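Local coordinates for protein oxidoreductase, Gfo/Idh/MocA family (Vibrio cholerae, PDB 1XEA) that probably binds a nicotinamide adenine dinucleotide cofactor through its Rossmann domain and acts as an oxidoreductase of the Gfo/Idh/MocA family, at residues N122-P127 with P171-N176; A137-G142 with I289-A294. One frame throughout, in Å; residues are numbered along the deposited sequence.

From the N terminus, the chain first builds the parallel Rossmann sheet and leaves it after strand 117-120. Residues 122-127 follow at once. Residues 137-142 come next, at the end of helix 134-138. Helix 160-175 then brings 171-176 back to 122-127, and interaction 1 closes a loop with 43 residues between its segments. Interaction 2 closes a much longer loop, with 146 residues between its segments, when helix 286-311 meets 137-142 after the mixed sheet. The segments alternate along the chain, so the two contacts cross. They also touch in space: Arg124 NH2 lies 3.2 Å from Asn292 OD1, a probable hydrogen bond. Interaction 1 ties the Rossmann exit to helix 160-175, and interaction 2 the end of helix 134-138 to helix 286-311.

Interaction 1: N122-P127 with P171-N176; sequences NRRHIP and PLDSVN
Arg123 and Ser174 mark the closest approach of the two backbones, with their CA atoms 6.1 Å apart. Residues 122-124 form a short 3-10 turn, and 171-175 are the last residues of helix 160-175. A water joins the two backbones, donating to Arg123 O and to Ser174 O. Arg124 and Asp173 form a bidentate salt bridge. NE of Arg124 gives a bond of 2.8 Å to OD2 of Asp173, almost in the guanidinium plane, and meets the syn lone pair. NH2 of Arg124 pairs with OD1 of Asp173, though the very short modelled length of this bond is doubtful. The guanidinium and carboxylate planes are 33° apart. The Asp173 carboxylate faces the turn because its CG stands anti to the backbone N (chi1 171°). OD1 of Asp173 also receives Arg291 NE and Ser295 OG, so several partners share this buried charge. CB of Arg123 lies against OG of Ser174, which bonds to His170 O. The guanidinium of Arg123 pairs with Glu224. The contact joins the segment that follows the last Rossmann strand to a helix of the C-terminal domain, in the two-domain fold of the Gfo/Idh/MocA family.

Interaction 2: A137-G142 with I289-A294; sequences AQQECG and IERNLA
A Schellman motif ends helix 134-138, and Gln139 is its C-prime residue, with a positive phi. From this helix end Gln139 reaches across to Arg291, on helix 286-311. The backbones stay well apart, since even the nearest CA atoms, those of Gln139 and Arg291, are separated by 9.1 Å. Long side chains make the contact. The Arg291 chain is extended from CG to NE, and its CG is anti to the backbone N (chi1 176°), which carries the guanidinium out to the glutamine. The two side chains cross at about a right angle. Arg291 NH1 lies 2.7 Å from Gln139 OE1, but the angle at the hydrogen is only 122°, and the bond is weak. Amide and guanidinium planes are turned 64° from each other. NH1 of Arg291 is also 3.7 Å from CG of Gln139, which sits in the guanidinium plane at its edge. NE of Arg291 is taken by the carboxylate of Asp173. NE of Arg124 lies close to NE of Arg291; both pair with Asp173, which probably offsets their like charges. The chemistry suggests that the pairing with Asp173, outside these two segments, probably contributes more to holding Arg291 than the weak, bent bond to neutral Gln139.

Interaction 1: N122-P127 with P171-N176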
ATOM      1  N   ASN A 122      21.948 -16.302   4.941  1.00 39.24           N
ATOM      2  CA  ASN A 122      21.684 -15.306   3.913  1.00 36.62           C
ATOM      3  C   ASN A 122      21.046 -14.006   4.422  1.00 36.45           C
ATOM      4  O   ASN A 122      21.322 -12.933   3.890  1.00 36.44           O
ATOM      5  CB  ASN A 122      20.840 -15.917   2.787  1.00 35.26           C
ATOM      6  CG  ASN A 122      19.401 -16.147   3.185  1.00 37.36           C
ATOM      7  OD1 ASN A 122      18.491 -15.710   2.487  1.00 37.73           O
ATOM      8  ND2 ASN A 122      19.182 -16.838   4.298  1.00 37.98           N
ATOM      9  N   ARG A 123      20.220 -14.092   5.459  1.00 34.40           N
ATOM     10  CA  ARG A 123      19.572 -12.907   5.997  1.00 32.50           C
ATOM     11  C   ARG A 123      20.545 -11.918   6.641  1.00 33.37           C
ATOM     12  O   ARG A 123      20.115 -10.978   7.308  1.00 33.64           O
ATOM     13  CB  ARG A 123      18.494 -13.309   7.005  1.00 30.67           C
ATOM     14  CG  ARG A 123      17.083 -13.128   6.514  1.00 30.48           C
ATOM     15  CD  ARG A 123      16.190 -14.268   6.965  1.00 32.13           C
ATOM     16  NE  ARG A 123      16.304 -15.418   6.074  1.00 32.18           N
ATOM     17  CZ  ARG A 123      15.324 -15.850   5.287  1.00 31.53           C
ATOM     18  NH1 ARG A 123      14.149 -15.240   5.275  1.00 28.87           N
ATOM     19  NH2 ARG A 123      15.528 -16.888   4.493  1.00 35.72           N
ATOM     20  N   ARG A 124      21.850 -12.125   6.477  1.00 32.58           N
ATOM     21  CA  ARG A 124      22.828 -11.177   7.030  1.00 32.45           C
ATOM     22  C   ARG A 124      23.382 -10.346   5.884  1.00 32.09           C
ATOM     23  O   ARG A 124      24.109  -9.382   6.105  1.00 31.53           O
ATOM     24  CB  ARG A 124      24.013 -11.886   7.683  1.00 35.37           C
ATOM     25  CG  ARG A 124      23.735 -12.567   8.999  1.00 39.78           C
ATOM     26  CD  ARG A 124      25.044 -13.078   9.598  1.00 39.91           C
ATOM     27  NE  ARG A 124      24.781 -14.025  10.677  1.00 42.94           N
ATOM     28  CZ  ARG A 124      25.697 -14.810  11.237  1.00 42.01           C
ATOM     29  NH1 ARG A 124      26.956 -14.762  10.819  1.00 41.73           N
ATOM     30  NH2 ARG A 124      25.343 -15.651  12.202  1.00 40.23           N
ATOM     31  N   HIS A 125      23.034 -10.745   4.661  1.00 31.37           N
ATOM     32  CA  HIS A 125      23.500 -10.092   3.443  1.00 30.04           C
ATOM     33  C   HIS A 125      22.373  -9.574   2.564  1.00 30.93           C
ATOM     34  O   HIS A 125      22.510  -9.514   1.340  1.00 32.35           O
ATOM     35  CB  HIS A 125      24.322 -11.077   2.627  1.00 30.63           C
ATOM     36  CG  HIS A 125      25.423 -11.711   3.406  1.00 34.76           C
ATOM     37  ND1 HIS A 125      26.648 -11.105   3.581  1.00 34.28           N
ATOM     38  CD2 HIS A 125      25.453 -12.848   4.141  1.00 34.77           C
ATOM     39  CE1 HIS A 125      27.384 -11.839   4.395  1.00 33.77           C
ATOM     40  NE2 HIS A 125      26.681 -12.900   4.750  1.00 34.86           N
ATOM     41  N   ILE A 126      21.248  -9.218   3.166  1.00 28.60           N
ATOM     42  CA  ILE A 126      20.144  -8.711   2.371  1.00 27.82           C
ATOM     43  C   ILE A 126      20.536  -7.339   1.839  1.00 28.66           C
ATOM     44  O   ILE A 126      20.608  -6.363   2.600  1.00 30.36           O
ATOM     45  CB  ILE A 126      18.870  -8.617   3.204  1.00 25.87           C
ATOM     46  CG1 ILE A 126      18.576  -9.986   3.806  1.00 24.29           C
ATOM     47  CG2 ILE A 126      17.709  -8.149   2.336  1.00 25.55           C
ATOM     48  CD1 ILE A 126      18.480 -11.102   2.790  1.00 19.46           C
ATOM     49  N   PRO A 127      20.795  -7.248   0.521  1.00 28.97           N
ATOM     50  CA  PRO A 127      21.190  -5.966  -0.080  1.00 28.55           C
ATOM     51  C   PRO A 127      20.328  -4.760   0.281  1.00 29.12           C
ATOM     52  O   PRO A 127      20.860  -3.718   0.645  1.00 30.91           O
ATOM     53  CB  PRO A 127      21.215  -6.266  -1.581  1.00 26.53           C
ATOM     54  CG  PRO A 127      20.307  -7.466  -1.729  1.00 29.13           C
ATOM     55  CD  PRO A 127      20.593  -8.288  -0.506  1.00 28.96           C
ATOM     56  N   PRO A 171      15.208 -15.776  11.722  1.00 37.37           N
ATOM     57  CA  PRO A 171      14.951 -14.487  12.375  1.00 37.09           C
ATOM     58  C   PRO A 171      15.760 -14.268  13.649  1.00 36.62           C
ATOM     59  O   PRO A 171      16.213 -13.157  13.925  1.00 36.29           O
ATOM     60  CB  PRO A 171      13.446 -14.528  12.640  1.00 35.86           C
ATOM     61  CG  PRO A 171      13.168 -15.979  12.810  1.00 37.01           C
ATOM     62  CD  PRO A 171      13.991 -16.609  11.709  1.00 36.86           C
ATOM     63  N   LEU A 172      15.948 -15.341  14.411  1.00 36.42           N
ATOM     64  CA  LEU A 172      16.692 -15.260  15.653  1.00 36.66           C
ATOM     65  C   LEU A 172      18.110 -14.730  15.423  1.00 37.53           C
ATOM     66  O   LEU A 172      18.527 -13.750  16.048  1.00 38.36           O
ATOM     67  CB  LEU A 172      16.755 -16.630  16.326  1.00 35.15           C
ATOM     68  CG  LEU A 172      17.357 -16.624  17.740  1.00 34.61           C
ATOM     69  CD1 LEU A 172      16.414 -15.894  18.692  1.00 32.36           C
ATOM     70  CD2 LEU A 172      17.596 -18.045  18.200  1.00 31.08           C
ATOM     71  N   ASP A 173      18.847 -15.381  14.527  1.00 36.46           N
ATOM     72  CA  ASP A 173      20.207 -14.964  14.217  1.00 36.22           C
ATOM     73  C   ASP A 173      20.251 -13.563  13.621  1.00 37.24           C
ATOM     74  O   ASP A 173      21.074 -12.733  14.016  1.00 39.16           O
ATOM     75  CB  ASP A 173      20.866 -15.917  13.221  1.00 35.18           C
ATOM     76  CG  ASP A 173      22.201 -15.380  12.705  1.00 37.22           C
ATOM     77  OD1 ASP A 173      23.203 -15.414  13.443  1.00 37.73           O
ATOM     78  OD2 ASP A 173      22.254 -14.898  11.561  1.00 37.70           O
ATOM     79  N   SER A 174      19.375 -13.310  12.655  1.00 35.96           N
ATOM     80  CA  SER A 174      19.325 -12.016  11.985  1.00 35.57           C
ATOM     81  C   SER A 174      19.202 -10.849  12.947  1.00 34.77           C
ATOM     82  O   SER A 174      19.593  -9.730  12.633  1.00 33.63           O
ATOM     83  CB  SER A 174      18.160 -11.982  10.996  1.00 36.05           C
ATOM     84  OG  SER A 174      18.313 -12.979  10.016  1.00 36.36           O
ATOM     85  N   VAL A 175      18.667 -11.125  14.123  1.00 34.54           N
ATOM     86  CA  VAL A 175      18.465 -10.102  15.121  1.00 35.76           C
ATOM     87  C   VAL A 175      19.528 -10.144  16.202  1.00 36.79           C
ATOM     88  O   VAL A 175      19.732  -9.166  16.911  1.00 35.99           O
ATOM     89  CB  VAL A 175      17.086 -10.288  15.758  1.00 37.13           C
ATOM     90  CG1 VAL A 175      16.911  -9.339  16.900  1.00 41.86           C
ATOM     91  CG2 VAL A 175      16.001 -10.050  14.716  1.00 38.75           C
ATOM     92  N   ASN A 176      20.207 -11.286  16.306  1.00 39.96           N
ATOM     93  CA  ASN A 176      21.243 -11.522  17.316  1.00 41.17           C
ATOM     94  C   ASN A 176      22.518 -10.695  17.104  1.00 42.25           C
ATOM     95  O   ASN A 176      23.600 -11.229  16.879  1.00 40.14           O
ATOM     96  CB  ASN A 176      21.580 -13.010  17.336  1.00 41.81           C
ATOM     97  CG  ASN A 176      22.305 -13.418  18.587  1.00 43.69           C
ATOM     98  OD1 ASN A 176      22.641 -12.578  19.420  1.00 46.36           O
ATOM     99  ND2 ASN A 176      22.540 -14.711  18.740  1.00 43.76           N
TER
HETATM  100  O   HOH W   1      20.943  -9.851  10.280  1.00 37.44           O

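Interaction 2: A137-G142 with I289-A294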
ATOM      1  N   ALA A 137      24.749  -4.519   8.237  1.00 36.45           N
ATOM      2  CA  ALA A 137      25.925  -4.785   7.410  1.00 38.77           C
ATOM      3  C   ALA A 137      27.138  -5.072   8.284  1.00 41.32           C
ATOM      4  O   ALA A 137      27.812  -6.081   8.103  1.00 42.21           O
ATOM      5  CB  ALA A 137      26.212  -3.595   6.508  1.00 36.22           C
ATOM      6  N   GLN A 138      27.392  -4.181   9.237  1.00 43.63           N
ATOM      7  CA  GLN A 138      28.521  -4.320  10.136  1.00 45.59           C
ATOM      8  C   GLN A 138      28.304  -5.334  11.250  1.00 44.95           C
ATOM      9  O   GLN A 138      29.241  -5.698  11.959  1.00 44.89           O
ATOM     10  CB  GLN A 138      28.850  -2.972  10.739  1.00 48.80           C
ATOM     11  CG  GLN A 138      29.283  -1.952   9.732  1.00 55.83           C
ATOM     12  CD  GLN A 138      29.312  -0.561  10.345  1.00 62.24           C
ATOM     13  OE1 GLN A 138      28.267  -0.022  10.750  1.00 64.63           O
ATOM     14  NE2 GLN A 138      30.511   0.028  10.435  1.00 64.08           N
ATOM     15  N   GLN A 139      27.065  -5.783  11.402  1.00 44.30           N
ATOM     16  CA  GLN A 139      26.714  -6.772  12.417  1.00 43.66           C
ATOM     17  C   GLN A 139      26.899  -6.255  13.845  1.00 43.71           C
ATOM     18  O   GLN A 139      27.518  -6.909  14.683  1.00 42.17           O
ATOM     19  CB  GLN A 139      27.524  -8.058  12.185  1.00 42.77           C
ATOM     20  CG  GLN A 139      27.463  -8.510  10.736  1.00 43.23           C
ATOM     21  CD  GLN A 139      27.806  -9.968  10.537  1.00 43.44           C
ATOM     22  OE1 GLN A 139      27.228 -10.845  11.177  1.00 44.89           O
ATOM     23  NE2 GLN A 139      28.741 -10.240   9.631  1.00 43.45           N
ATOM     24  N   GLU A 140      26.349  -5.073  14.109  1.00 45.82           N
ATOM     25  CA  GLU A 140      26.411  -4.454  15.430  1.00 48.07           C
ATOM     26  C   GLU A 140      25.013  -3.941  15.782  1.00 47.32           C
ATOM     27  O   GLU A 140      24.068  -4.114  15.017  1.00 46.38           O
ATOM     28  CB  GLU A 140      27.365  -3.253  15.441  1.00 50.45           C
ATOM     29  CG  GLU A 140      28.715  -3.462  14.788  1.00 56.82           C
ATOM     30  CD  GLU A 140      29.624  -2.237  14.907  1.00 59.27           C
ATOM     31  OE1 GLU A 140      30.142  -1.981  16.017  1.00 61.51           O
ATOM     32  OE2 GLU A 140      29.813  -1.530  13.891  1.00 60.73           O
ATOM     33  N   CYS A 141      24.897  -3.296  16.938  1.00 46.91           N
ATOM     34  CA  CYS A 141      23.638  -2.719  17.369  1.00 45.63           C
ATOM     35  C   CYS A 141      23.647  -1.226  17.036  1.00 44.47           C
ATOM     36  O   CYS A 141      22.601  -0.642  16.769  1.00 46.60           O
ATOM     37  CB  CYS A 141      23.459  -2.907  18.865  1.00 46.05           C
ATOM     38  SG  CYS A 141      23.164  -4.592  19.355  1.00 50.71           S
ATOM     39  N   GLY A 142      24.832  -0.618  17.066  1.00 41.05           N
ATOM     40  CA  GLY A 142      24.978   0.792  16.751  1.00 38.91           C
ATOM     41  C   GLY A 142      23.964   1.742  17.366  1.00 38.53           C
ATOM     42  O   GLY A 142      23.819   1.836  18.587  1.00 37.57           O
ATOM     43  N   ILE A 289      32.371 -15.817  13.891  1.00 44.41           N
ATOM     44  CA  ILE A 289      32.319 -17.122  14.529  1.00 43.00           C
ATOM     45  C   ILE A 289      31.508 -17.042  15.825  1.00 44.54           C
ATOM     46  O   ILE A 289      30.603 -17.849  16.041  1.00 45.30           O
ATOM     47  CB  ILE A 289      33.727 -17.618  14.873  1.00 41.06           C
ATOM     48  CG1 ILE A 289      34.614 -17.555  13.638  1.00 39.66           C
ATOM     49  CG2 ILE A 289      33.658 -19.023  15.409  1.00 39.48           C
ATOM     50  CD1 ILE A 289      36.064 -17.629  13.960  1.00 36.00           C
ATOM     51  N   GLU A 290      31.835 -16.071  16.680  1.00 45.74           N
ATOM     52  CA  GLU A 290      31.138 -15.894  17.956  1.00 48.14           C
ATOM     53  C   GLU A 290      29.637 -15.742  17.777  1.00 46.19           C
ATOM     54  O   GLU A 290      28.862 -16.261  18.578  1.00 46.41           O
ATOM     55  CB  GLU A 290      31.673 -14.673  18.720  1.00 51.82           C
ATOM     56  CG  GLU A 290      33.042 -14.861  19.381  1.00 59.56           C
ATOM     57  CD  GLU A 290      33.343 -13.798  20.448  1.00 65.60           C
ATOM     58  OE1 GLU A 290      33.368 -12.579  20.117  1.00 66.21           O
ATOM     59  OE2 GLU A 290      33.559 -14.185  21.630  1.00 68.51           O
ATOM     60  N   ARG A 291      29.231 -15.029  16.730  1.00 44.01           N
ATOM     61  CA  ARG A 291      27.814 -14.830  16.470  1.00 41.01           C
ATOM     62  C   ARG A 291      27.223 -16.164  16.045  1.00 40.23           C
ATOM     63  O   ARG A 291      26.123 -16.533  16.459  1.00 39.45           O
ATOM     64  CB  ARG A 291      27.602 -13.778  15.375  1.00 39.03           C
ATOM     65  CG  ARG A 291      26.140 -13.586  14.986  1.00 38.02           C
ATOM     66  CD  ARG A 291      25.936 -12.505  13.931  1.00 37.88           C
ATOM     67  NE  ARG A 291      24.539 -12.448  13.493  1.00 38.47           N
ATOM     68  CZ  ARG A 291      24.036 -11.513  12.690  1.00 37.65           C
ATOM     69  NH1 ARG A 291      24.810 -10.543  12.228  1.00 36.56           N
ATOM     70  NH2 ARG A 291      22.757 -11.546  12.351  1.00 35.39           N
ATOM     71  N   ASN A 292      27.964 -16.898  15.224  1.00 40.86           N
ATOM     72  CA  ASN A 292      27.486 -18.202  14.776  1.00 42.89           C
ATOM     73  C   ASN A 292      27.238 -19.109  15.991  1.00 43.42           C
ATOM     74  O   ASN A 292      26.140 -19.640  16.177  1.00 42.92           O
ATOM     75  CB  ASN A 292      28.493 -18.825  13.811  1.00 42.55           C
ATOM     76  CG  ASN A 292      28.564 -18.071  12.511  1.00 43.97           C
ATOM     77  OD1 ASN A 292      27.554 -17.869  11.851  1.00 47.09           O
ATOM     78  ND2 ASN A 292      29.745 -17.637  12.142  1.00 45.90           N
ATOM     79  N   LEU A 293      28.257 -19.267  16.829  1.00 41.27           N
ATOM     80  CA  LEU A 293      28.123 -20.083  18.016  1.00 39.27           C
ATOM     81  C   LEU A 293      26.956 -19.609  18.840  1.00 38.14           C
ATOM     82  O   LEU A 293      26.043 -20.369  19.149  1.00 38.93           O
ATOM     83  CB  LEU A 293      29.387 -20.004  18.855  1.00 40.76           C
ATOM     84  CG  LEU A 293      30.507 -20.839  18.247  1.00 42.71           C
ATOM     85  CD1 LEU A 293      31.834 -20.464  18.883  1.00 43.39           C
ATOM     86  CD2 LEU A 293      30.199 -22.315  18.440  1.00 40.84           C
ATOM     87  N   ALA A 294      26.984 -18.335  19.194  1.00 37.23           N
ATOM     88  CA  ALA A 294      25.928 -17.763  20.008  1.00 37.39           C
ATOM     89  C   ALA A 294      24.520 -18.088  19.493  1.00 38.57           C
ATOM     90  O   ALA A 294      23.653 -18.520  20.261  1.00 39.18           O
ATOM     91  CB  ALA A 294      26.118 -16.256  20.109  1.00 37.14           C
TER